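PDB 5UUJ: AlkZ from Streptomyces sahachiroi, which belongs to the AlkZ-like DNA glycosylase family of the helix-turn-helix clan and folds as a single chain richer in helix than in strand. Local coordinates for residues P28-V33 with L50-R55; G39-V44 with T82-R87; L73-A78 with L175-N180; W77-T82 with R229-N234. One frame throughout, in Å; residues are numbered along the deposited sequence.

Contact 1: P28-V33 with L50-R55; sequences PSASDV and LNVALR
V33 sets its CG1 methyl between V52 and R55, 3.7 Å from R55 CD and 4.2 Å from V52 CG2, where helix 30-36 meets the end of helix 45-53. Strand 40-41 joins these two helices, and with helix 62-69 and strands 74-77 and 83-86 they follow the chain order of a winged helix, in which helices pack on a small antiparallel sheet. With V33 CG1 anti to the backbone N (chi1 174°), the methyl points across at the aliphatic part of the arginine. One turn earlier V52 CG1 lies on the backbone of A30, 3.8 Å from A30 CA, and beside its methyl, A30 CB. P28 closes the near end: its CD is 3.4 Å from R55 O. The contact is thus almost wholly apolar and buried.

The second shell fixes R55, whose chain runs extended from CG to NE past V33 and carries the charge beyond the valines. Its NH1 gives a hydrogen bond to N51 O at 3.1 Å, an oxygen lying in the guanidinium plane, and also forms a salt bridge with D288, while NE bonds to the carbonyl of Q20. Helix 62-69 covers a further side, with S63 touching A30 and V64 touching V52, and E67 accepts from A30 N. The start of helix 30-36 is secured by a capping box: D32 N donates to S29 OG at 3.1 Å, and S29 N returns a bond of 3.2 Å to D32 OD2, reaching that oxygen from above the carboxylate plane.

Contact 2: G39-V44 with T82-R87; sequences GVQAQV and TLHLLR
V40 O takes the amide of L85 at 2.8 Å (L85 N to V40 O) and also meets H84 CA in a CA-H...O contact. V40 N returns a longer bond to L85 O, 3.3 Å, completing an antiparallel hydrogen-bonded pair; Q41 and H84 form the next, non-hydrogen-bonded pair. Beyond the strand, A42 N still reaches L83 O at 2.9 Å. At the other end G39 CA lies 3.2 Å from L85 O, with L86 CD2 close by.

On the face carrying Q41 and H84, the glutamine passes obliquely over the imidazole: Q41 CG is 4.3 Å from the ring centroid, a CH-pi contact, and the amide stands almost upright to the ring. Q41 OE1 is bound by R80. V40 and L85 put apolar side chains on the other face; just past the strand A42 CB lies 4.1 Å from L85 CG. A water bridges Q43 OE1 and L83 N.

H84 ND1 donates to T82 O at 3.0 Å, close to the ring plane although well above the plane of that carbonyl. The imidazole therefore carries a hydrogen on ND1, and its rotation is held by T82, just before its own strand, while Q41 lies over one face.

Contact 3: L73-A78 with L175-N180; sequences LMKTWA and LCHGPN
One direct backbone bond joins the segments, H177 N to K75 O at 2.9 Å, nearly straight (173°) and in line with the carbonyl.

Three waters add polar bridges. One accepts from K75 N and donates to H177 O. Another links T76 OG1 to L175 O, the threonine hydroxyl donating. The third gathers K75 NZ, H177 ND1 and N180 OD1, the last at 2.6 Å from it, so the polar ends of the lysine and the imidazole are linked through water; K75 also makes a cation-pi contact with W45.

Aromatic contacts centre on H177. The W77 six-membered ring meets it obliquely, planes at 54°, with W77 CH2 only 3.4 Å from H177 NE2 and near the imidazole plane. K75 CB lies off-centre above the same imidazole, 4.3 Å from its centroid.

Apolar contacts lie on both sides of strand 74-77. On one, L175 CD1 touches W77 CZ3 at 3.9 Å. On the other, selenomethionine M74, bent at chi3 (-72°), brings its CE methyl to 3.3 Å from C176 CB, a tight approach.

Strands 74-77 and 176-177 are each outermost in a three-stranded antiparallel sheet of strand order 1-3-2, the order found in winged-helix folds. The arrangement is consistent with two such sheets meeting edge strand to edge strand, joined by one direct backbone bond, three bridging waters and the side chains round H177.

Contact 4: W77-T82 with R229-N234; sequences WAMRGT and RWLSLN
M79, a selenomethionine, lies over one face of the W230 indole: its CG is 3.9 Å from the centroid of the six-membered ring and only 16° off the normal, a CH-pi contact. Bends at chi2 and chi3 (66° and 62°) fold the chain back, keeping SE obliquely above the ring, 4.7 Å from the same centroid, as a Met-aromatic contact. L231 CD1 touches M79 CG from the neighbouring helical position.

R80 comes at the tryptophan differently, its side chain crossing that of W230 at about a right angle, with the guanidinium and indole planes inclined to each other. NH1 donates to W230 O at 2.7 Å along a lone pair in the carbonyl plane, and that oxygen lies at the guanidinium edge, close to its plane; the same NH1 is 3.5 Å from W230 CD1. NH2 has a second partner in Q41. R80 N donates to the next carbonyl, L231 O, at 3.0 Å, so one residue grips two successive carbonyls in the last turn of helix 224-232. The positive charge there would probably be favoured by the negative end of the helix. L233, leaving the helix with positive phi, packs its CD2 3.9 Å from R80 CD.

M79 O helps hold the turn, accepting from both T82 N and T82 OG1. The loop 78-82 joins strands 74-77 and 83-86, in the place of a winged-helix wing. Helix 91-100 packs against both partners, with Y94 touching M79 and W230, and L97 and M98 touching L231, while Y215 of helix 204-219 meets the indole.

Contacts 2 and 3 are closest, their centres about 9 Å apart, because strand 83-86 pairs with strand 74-77: H84 N lies 2.7 Å from T76 O and L86 O 2.8 Å from M74 N. The turn of contact 4 joins these strands, and R80 NH2 reaches Q41 OE1 of contact 2 at 3.1 Å. The helices of contact 1 lie on the V40 and L85 face of the sheet, its centre about 13 Å from that of contact 2; A30 CB meets L73 CD1 of contact 3 at 4.0 Å. Contacts 1 and 4 stay apart, their nearest atoms about 11 Å distant. The small sheet thus connects the helix pair of contact 1, the second sheet in contact 3 and helix 224-232 in contact 4.

Contact 1: P28-V33 with L50-R55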
# COMPACT_ATOMS: atom_id res chain seq x y z
N PRO A 28 -6.59 8.83 -14.44
CA PRO A 28 -5.28 8.17 -14.46
C PRO A 28 -5.40 6.69 -14.77
O PRO A 28 -6.42 6.07 -14.47
CB PRO A 28 -4.77 8.40 -13.03
CG PRO A 28 -6.00 8.50 -12.21
CD PRO A 28 -7.02 9.17 -13.08
N SER A 29 -4.36 6.12 -15.37
CA SER A 29 -4.30 4.68 -15.57
C SER A 29 -4.12 4.00 -14.22
O SER A 29 -3.81 4.66 -13.22
CB SER A 29 -3.15 4.32 -16.51
OG SER A 29 -1.90 4.55 -15.89
N ALA A 30 -4.30 2.69 -14.18
CA ALA A 30 -4.08 1.93 -12.95
C ALA A 30 -2.63 2.07 -12.50
O ALA A 30 -2.35 2.14 -11.31
CB ALA A 30 -4.46 0.47 -13.14
N SER A 31 -1.71 2.10 -13.47
CA SER A 31 -0.29 2.27 -13.18
C SER A 31 -0.01 3.65 -12.58
O SER A 31 0.81 3.78 -11.67
CB SER A 31 0.55 2.07 -14.43
OG SER A 31 0.54 0.72 -14.84
N ASP A 32 -0.69 4.67 -13.09
CA ASP A 32 -0.56 6.03 -12.55
C ASP A 32 -0.99 6.08 -11.09
O ASP A 32 -0.32 6.71 -10.27
CB ASP A 32 -1.40 7.03 -13.36
CG ASP A 32 -0.84 7.27 -14.75
OD1 ASP A 32 0.37 7.03 -14.97
OD2 ASP A 32 -1.61 7.72 -15.62
N VAL A 33 -2.10 5.43 -10.77
CA VAL A 33 -2.61 5.41 -9.40
C VAL A 33 -1.67 4.64 -8.47
O VAL A 33 -1.28 5.14 -7.41
CB VAL A 33 -4.02 4.80 -9.33
CG1 VAL A 33 -4.49 4.65 -7.89
CG2 VAL A 33 -5.00 5.65 -10.11
N LEU A 50 -11.22 -1.69 -6.53
CA LEU A 50 -12.13 -0.61 -6.19
C LEU A 50 -11.39 0.69 -5.92
O LEU A 50 -11.80 1.75 -6.39
CB LEU A 50 -12.98 -0.99 -4.97
CG LEU A 50 -14.01 0.03 -4.50
CD1 LEU A 50 -15.09 0.23 -5.56
CD2 LEU A 50 -14.61 -0.39 -3.17
N ASN A 51 -10.29 0.61 -5.18
CA ASN A 51 -9.56 1.80 -4.78
C ASN A 51 -8.88 2.51 -5.94
O ASN A 51 -8.67 3.73 -5.91
CB ASN A 51 -8.53 1.45 -3.70
CG ASN A 51 -9.18 1.04 -2.39
OD1 ASN A 51 -10.33 1.41 -2.11
ND2 ASN A 51 -8.46 0.28 -1.58
N VAL A 52 -8.53 1.76 -6.98
CA VAL A 52 -8.05 2.36 -8.21
C VAL A 52 -9.22 2.97 -8.98
O VAL A 52 -9.14 4.11 -9.44
CB VAL A 52 -7.32 1.32 -9.10
CG1 VAL A 52 -6.95 1.92 -10.45
CG2 VAL A 52 -6.06 0.83 -8.39
N ALA A 53 -10.31 2.22 -9.09
CA ALA A 53 -11.46 2.65 -9.88
C ALA A 53 -12.11 3.91 -9.32
O ALA A 53 -12.57 4.76 -10.08
CB ALA A 53 -12.49 1.53 -9.96
N LEU A 54 -12.14 4.03 -8.00
CA LEU A 54 -12.72 5.20 -7.36
C LEU A 54 -11.90 6.45 -7.64
O LEU A 54 -12.39 7.57 -7.51
CB LEU A 54 -12.85 4.98 -5.85
CG LEU A 54 -13.91 3.98 -5.38
CD1 LEU A 54 -13.76 3.71 -3.89
CD2 LEU A 54 -15.31 4.47 -5.69
N ARG A 55 -10.64 6.27 -8.03
CA ARG A 55 -9.75 7.39 -8.33
C ARG A 55 -9.76 7.74 -9.82
O ARG A 55 -8.86 8.44 -10.31
CB ARG A 55 -8.34 7.06 -7.85
CG ARG A 55 -8.20 7.17 -6.34
CD ARG A 55 -6.84 6.72 -5.86
NE ARG A 55 -6.57 7.18 -4.50
CZ ARG A 55 -7.04 6.60 -3.40
NH1 ARG A 55 -7.81 5.52 -3.49
NH2 ARG A 55 -6.74 7.09 -2.21

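Contact 2: G39-V44 with T82-R87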
# COMPACT_ATOMS: atom_id res chain seq x y z
N GLY A 39 2.19 2.19 -4.08
CA GLY A 39 1.62 0.87 -3.94
C GLY A 39 0.19 0.90 -3.47
O GLY A 39 -0.29 1.90 -2.94
N VAL A 40 -0.51 -0.21 -3.69
CA VAL A 40 -1.88 -0.40 -3.21
C VAL A 40 -1.96 -1.78 -2.59
O VAL A 40 -1.56 -2.76 -3.21
CB VAL A 40 -2.91 -0.27 -4.36
CG1 VAL A 40 -4.32 -0.61 -3.86
CG2 VAL A 40 -2.88 1.12 -4.96
N GLN A 41 -2.47 -1.85 -1.36
CA GLN A 41 -2.64 -3.14 -0.69
C GLN A 41 -3.60 -3.99 -1.49
O GLN A 41 -4.69 -3.54 -1.86
CB GLN A 41 -3.14 -2.96 0.74
CG GLN A 41 -2.07 -3.25 1.80
CD GLN A 41 -2.61 -3.70 3.15
OE1 GLN A 41 -2.03 -3.38 4.19
NE2 GLN A 41 -3.69 -4.48 3.15
N ALA A 42 -3.19 -5.23 -1.77
CA ALA A 42 -3.91 -6.09 -2.70
C ALA A 42 -4.13 -7.50 -2.17
O ALA A 42 -4.27 -8.44 -2.95
CB ALA A 42 -3.15 -6.15 -4.02
N GLN A 43 -4.17 -7.65 -0.86
CA GLN A 43 -4.42 -8.96 -0.27
C GLN A 43 -5.85 -9.39 -0.58
O GLN A 43 -6.10 -10.56 -0.88
CB GLN A 43 -4.17 -8.95 1.24
CG GLN A 43 -4.33 -10.31 1.89
CD GLN A 43 -3.49 -11.39 1.22
OE1 GLN A 43 -2.26 -11.30 1.18
NE2 GLN A 43 -4.15 -12.41 0.69
N VAL A 44 -6.77 -8.44 -0.50
CA VAL A 44 -8.13 -8.63 -0.99
C VAL A 44 -8.23 -7.95 -2.35
O VAL A 44 -8.25 -6.72 -2.44
CB VAL A 44 -9.18 -8.05 -0.02
CG1 VAL A 44 -10.59 -8.35 -0.51
CG2 VAL A 44 -8.97 -8.61 1.39
N THR A 82 3.10 -6.91 3.61
CA THR A 82 1.81 -7.22 3.01
C THR A 82 1.88 -7.17 1.48
O THR A 82 2.72 -6.48 0.90
CB THR A 82 0.71 -6.25 3.48
OG1 THR A 82 1.00 -4.93 3.03
CG2 THR A 82 0.59 -6.26 5.00
N LEU A 83 0.98 -7.91 0.85
CA LEU A 83 0.90 -7.97 -0.61
C LEU A 83 0.48 -6.63 -1.20
O LEU A 83 -0.56 -6.09 -0.83
CB LEU A 83 -0.09 -9.06 -1.03
CG LEU A 83 -0.17 -9.37 -2.52
CD1 LEU A 83 1.14 -9.96 -3.01
CD2 LEU A 83 -1.33 -10.32 -2.79
N HIS A 84 1.30 -6.11 -2.11
CA HIS A 84 1.06 -4.82 -2.75
C HIS A 84 1.06 -4.93 -4.27
O HIS A 84 1.79 -5.74 -4.84
CB HIS A 84 2.13 -3.81 -2.36
CG HIS A 84 1.87 -3.09 -1.07
ND1 HIS A 84 2.20 -3.61 0.16
CD2 HIS A 84 1.34 -1.86 -0.83
CE1 HIS A 84 1.87 -2.75 1.10
NE2 HIS A 84 1.35 -1.68 0.53
N LEU A 85 0.25 -4.11 -4.92
CA LEU A 85 0.45 -3.78 -6.32
C LEU A 85 1.56 -2.74 -6.40
O LEU A 85 1.60 -1.81 -5.60
CB LEU A 85 -0.83 -3.24 -6.97
CG LEU A 85 -1.90 -4.24 -7.40
CD1 LEU A 85 -3.21 -3.52 -7.66
CD2 LEU A 85 -1.47 -5.01 -8.64
N LEU A 86 2.48 -2.92 -7.35
CA LEU A 86 3.54 -1.94 -7.60
C LEU A 86 3.84 -1.85 -9.09
O LEU A 86 3.60 -2.80 -9.84
CB LEU A 86 4.82 -2.32 -6.85
CG LEU A 86 4.77 -2.33 -5.32
CD1 LEU A 86 6.00 -3.02 -4.76
CD2 LEU A 86 4.67 -0.92 -4.78
N ARG A 87 4.36 -0.71 -9.52
CA ARG A 87 4.91 -0.59 -10.86
C ARG A 87 6.27 -1.29 -10.85
O ARG A 87 7.11 -0.97 -10.02
CB ARG A 87 5.08 0.87 -11.29
CG ARG A 87 3.78 1.61 -11.51
CD ARG A 87 4.02 2.93 -12.24
NE ARG A 87 4.46 2.71 -13.62
CZ ARG A 87 5.34 3.47 -14.26
NH1 ARG A 87 5.91 4.52 -13.67
NH2 ARG A 87 5.67 3.18 -15.52
O HOH W 1 -0.75 -9.73 2.47

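Contact 3: L73-A78 with L175-N180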
# COMPACT_ATOMS: atom_id res chain seq x y z
N LEU A 73 1.92 -3.86 -14.22
CA LEU A 73 1.81 -3.90 -12.77
C LEU A 73 2.27 -5.26 -12.25
O LEU A 73 2.10 -6.27 -12.92
CB LEU A 73 0.36 -3.65 -12.32
CG LEU A 73 -0.15 -2.21 -12.40
CD1 LEU A 73 -1.61 -2.16 -12.00
CD2 LEU A 73 0.68 -1.29 -11.52
N MSE A 74 2.87 -5.26 -11.06
CA MSE A 74 3.29 -6.50 -10.42
C MSE A 74 2.61 -6.66 -9.07
O MSE A 74 2.17 -5.68 -8.47
CB MSE A 74 4.82 -6.54 -10.26
CG MSE A 74 5.36 -5.91 -8.98
SE MSE A 74 7.31 -5.89 -8.91
CE MSE A 74 7.66 -7.78 -8.61
N LYS A 75 2.51 -7.90 -8.61
CA LYS A 75 2.01 -8.19 -7.28
C LYS A 75 3.10 -8.89 -6.48
O LYS A 75 3.62 -9.92 -6.90
CB LYS A 75 0.75 -9.06 -7.34
CG LYS A 75 -0.43 -8.40 -8.04
CD LYS A 75 -1.57 -9.38 -8.27
CE LYS A 75 -2.16 -9.86 -6.96
NZ LYS A 75 -3.38 -10.70 -7.17
N THR A 76 3.45 -8.31 -5.34
CA THR A 76 4.46 -8.89 -4.48
C THR A 76 4.34 -8.32 -3.07
O THR A 76 3.55 -7.40 -2.83
CB THR A 76 5.88 -8.65 -5.03
OG1 THR A 76 6.82 -9.46 -4.32
CG2 THR A 76 6.28 -7.17 -4.91
N TRP A 77 5.11 -8.87 -2.15
CA TRP A 77 5.09 -8.42 -0.76
C TRP A 77 6.09 -7.29 -0.58
O TRP A 77 7.25 -7.41 -0.95
CB TRP A 77 5.41 -9.59 0.17
CG TRP A 77 4.35 -10.64 0.14
CD1 TRP A 77 3.35 -10.83 1.05
CD2 TRP A 77 4.16 -11.63 -0.88
NE1 TRP A 77 2.56 -11.89 0.67
CE2 TRP A 77 3.03 -12.40 -0.51
CE3 TRP A 77 4.83 -11.95 -2.06
CZ2 TRP A 77 2.57 -13.47 -1.28
CZ3 TRP A 77 4.37 -13.01 -2.82
CH2 TRP A 77 3.25 -13.76 -2.43
N ALA A 78 5.61 -6.18 -0.03
CA ALA A 78 6.41 -4.98 0.15
C ALA A 78 6.23 -4.42 1.56
O ALA A 78 6.60 -5.06 2.54
CB ALA A 78 6.06 -3.95 -0.91
N LEU A 175 11.31 -13.23 -6.22
CA LEU A 175 9.99 -13.79 -6.51
C LEU A 175 8.89 -12.74 -6.46
O LEU A 175 8.98 -11.74 -5.75
CB LEU A 175 9.65 -14.95 -5.55
CG LEU A 175 9.29 -14.75 -4.07
CD1 LEU A 175 7.88 -14.23 -3.85
CD2 LEU A 175 9.43 -16.08 -3.36
N CYS A 176 7.86 -12.99 -7.25
CA CYS A 176 6.65 -12.18 -7.28
C CYS A 176 5.55 -13.05 -7.86
O CYS A 176 5.82 -14.18 -8.26
CB CYS A 176 6.85 -10.91 -8.11
SG CYS A 176 7.23 -11.23 -9.85
N HIS A 177 4.33 -12.55 -7.90
CA HIS A 177 3.24 -13.29 -8.53
C HIS A 177 3.45 -13.41 -10.03
O HIS A 177 3.87 -12.46 -10.69
CB HIS A 177 1.89 -12.62 -8.27
CG HIS A 177 1.32 -12.90 -6.91
ND1 HIS A 177 -0.03 -13.04 -6.69
CD2 HIS A 177 1.92 -13.04 -5.71
CE1 HIS A 177 -0.25 -13.27 -5.41
NE2 HIS A 177 0.92 -13.27 -4.79
N GLY A 178 3.16 -14.59 -10.57
CA GLY A 178 3.02 -14.76 -12.00
C GLY A 178 1.55 -14.62 -12.33
O GLY A 178 0.75 -14.28 -11.46
N PRO A 179 1.18 -14.89 -13.59
CA PRO A 179 -0.24 -14.91 -13.94
C PRO A 179 -0.94 -16.04 -13.19
O PRO A 179 -0.35 -17.11 -13.04
CB PRO A 179 -0.24 -15.17 -15.45
CG PRO A 179 1.16 -14.87 -15.91
CD PRO A 179 2.04 -15.20 -14.75
N ASN A 180 -2.16 -15.80 -12.71
CA ASN A 180 -2.90 -16.86 -12.04
C ASN A 180 -3.17 -18.01 -13.00
O ASN A 180 -3.52 -17.79 -14.16
CB ASN A 180 -4.22 -16.34 -11.48
CG ASN A 180 -4.03 -15.37 -10.33
OD1 ASN A 180 -2.96 -15.31 -9.72
ND2 ASN A 180 -5.07 -14.60 -10.02
O HOH W 2 3.45 -9.79 -10.34
O HOH W 3 -2.44 -13.16 -8.34
O HOH W 4 9.59 -9.23 -5.45

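Contact 4: W77-T82 with R229-N234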
# COMPACT_ATOMS: atom_id res chain seq x y z
N TRP A 77 5.11 -8.87 -2.15
CA TRP A 77 5.09 -8.42 -0.76
C TRP A 77 6.09 -7.29 -0.58
O TRP A 77 7.25 -7.41 -0.95
CB TRP A 77 5.41 -9.59 0.17
CG TRP A 77 4.35 -10.64 0.14
CD1 TRP A 77 3.35 -10.83 1.05
CD2 TRP A 77 4.16 -11.63 -0.88
NE1 TRP A 77 2.56 -11.89 0.67
CE2 TRP A 77 3.03 -12.40 -0.51
CE3 TRP A 77 4.83 -11.95 -2.06
CZ2 TRP A 77 2.57 -13.47 -1.28
CZ3 TRP A 77 4.37 -13.01 -2.82
CH2 TRP A 77 3.25 -13.76 -2.43
N ALA A 78 5.61 -6.18 -0.03
CA ALA A 78 6.41 -4.98 0.15
C ALA A 78 6.23 -4.42 1.56
O ALA A 78 6.60 -5.06 2.54
CB ALA A 78 6.06 -3.95 -0.91
N MSE A 79 5.65 -3.22 1.66
CA MSE A 79 5.57 -2.51 2.94
C MSE A 79 4.84 -3.32 4.01
O MSE A 79 3.76 -3.86 3.77
CB MSE A 79 4.87 -1.16 2.77
CG MSE A 79 5.80 -0.04 2.32
SE MSE A 79 6.53 -0.31 0.53
CE MSE A 79 4.83 -0.30 -0.44
N ARG A 80 5.45 -3.39 5.19
CA ARG A 80 4.89 -4.10 6.34
C ARG A 80 4.70 -5.59 6.03
O ARG A 80 3.99 -6.29 6.75
CB ARG A 80 3.57 -3.46 6.77
CG ARG A 80 3.67 -1.96 7.00
CD ARG A 80 2.33 -1.33 7.38
NE ARG A 80 1.29 -1.58 6.39
CZ ARG A 80 1.14 -0.90 5.25
NH1 ARG A 80 1.98 0.07 4.92
NH2 ARG A 80 0.15 -1.22 4.43
N GLY A 81 5.34 -6.06 4.97
CA GLY A 81 5.27 -7.46 4.59
C GLY A 81 3.96 -7.87 3.93
O GLY A 81 3.73 -9.06 3.71
N THR A 82 3.10 -6.91 3.61
CA THR A 82 1.81 -7.22 3.01
C THR A 82 1.88 -7.17 1.48
O THR A 82 2.72 -6.48 0.90
CB THR A 82 0.71 -6.25 3.48
OG1 THR A 82 1.00 -4.93 3.03
CG2 THR A 82 0.59 -6.26 5.00
N ARG A 229 6.53 3.93 10.17
CA ARG A 229 5.35 3.17 10.57
C ARG A 229 4.66 2.60 9.33
O ARG A 229 4.29 1.42 9.29
CB ARG A 229 4.36 4.02 11.37
CG ARG A 229 3.12 3.25 11.78
CD ARG A 229 2.30 3.97 12.83
NE ARG A 229 1.61 5.13 12.28
CZ ARG A 229 1.62 6.35 12.81
NH1 ARG A 229 2.29 6.60 13.93
NH2 ARG A 229 0.96 7.33 12.22
N TRP A 230 4.48 3.45 8.33
CA TRP A 230 3.94 3.02 7.04
C TRP A 230 4.85 1.99 6.38
O TRP A 230 4.38 0.96 5.89
CB TRP A 230 3.76 4.23 6.12
CG TRP A 230 3.59 3.86 4.68
CD1 TRP A 230 2.45 3.44 4.06
CD2 TRP A 230 4.61 3.89 3.67
NE1 TRP A 230 2.69 3.20 2.73
CE2 TRP A 230 4.00 3.47 2.46
CE3 TRP A 230 5.96 4.22 3.66
CZ2 TRP A 230 4.71 3.37 1.27
CZ3 TRP A 230 6.66 4.13 2.47
CH2 TRP A 230 6.03 3.71 1.29
N LEU A 231 6.15 2.25 6.40
CA LEU A 231 7.12 1.39 5.73
C LEU A 231 7.21 0.01 6.35
O LEU A 231 7.13 -1.00 5.65
CB LEU A 231 8.50 2.05 5.74
CG LEU A 231 9.61 1.29 5.00
CD1 LEU A 231 9.39 1.33 3.49
CD2 LEU A 231 10.98 1.85 5.35
N SER A 232 7.39 -0.05 7.67
CA SER A 232 7.79 -1.29 8.32
C SER A 232 7.31 -1.44 9.77
O SER A 232 7.88 -2.22 10.52
CB SER A 232 9.31 -1.41 8.29
OG SER A 232 9.89 -0.43 9.14
N LEU A 233 6.28 -0.69 10.15
CA LEU A 233 5.84 -0.65 11.54
C LEU A 233 7.01 -0.30 12.45
O LEU A 233 7.23 -0.95 13.48
CB LEU A 233 5.20 -1.98 11.95
CG LEU A 233 3.96 -2.42 11.16
CD1 LEU A 233 3.46 -3.77 11.66
CD2 LEU A 233 2.86 -1.38 11.25
N ASN A 234 7.77 0.71 12.05
CA ASN A 234 8.89 1.23 12.83
C ASN A 234 9.98 0.20 13.12
O ASN A 234 10.42 0.06 14.26
CB ASN A 234 8.38 1.83 14.14
CG ASN A 234 7.51 3.06 13.91
OD1 ASN A 234 8.01 4.14 13.62
ND2 ASN A 234 6.20 2.89 14.03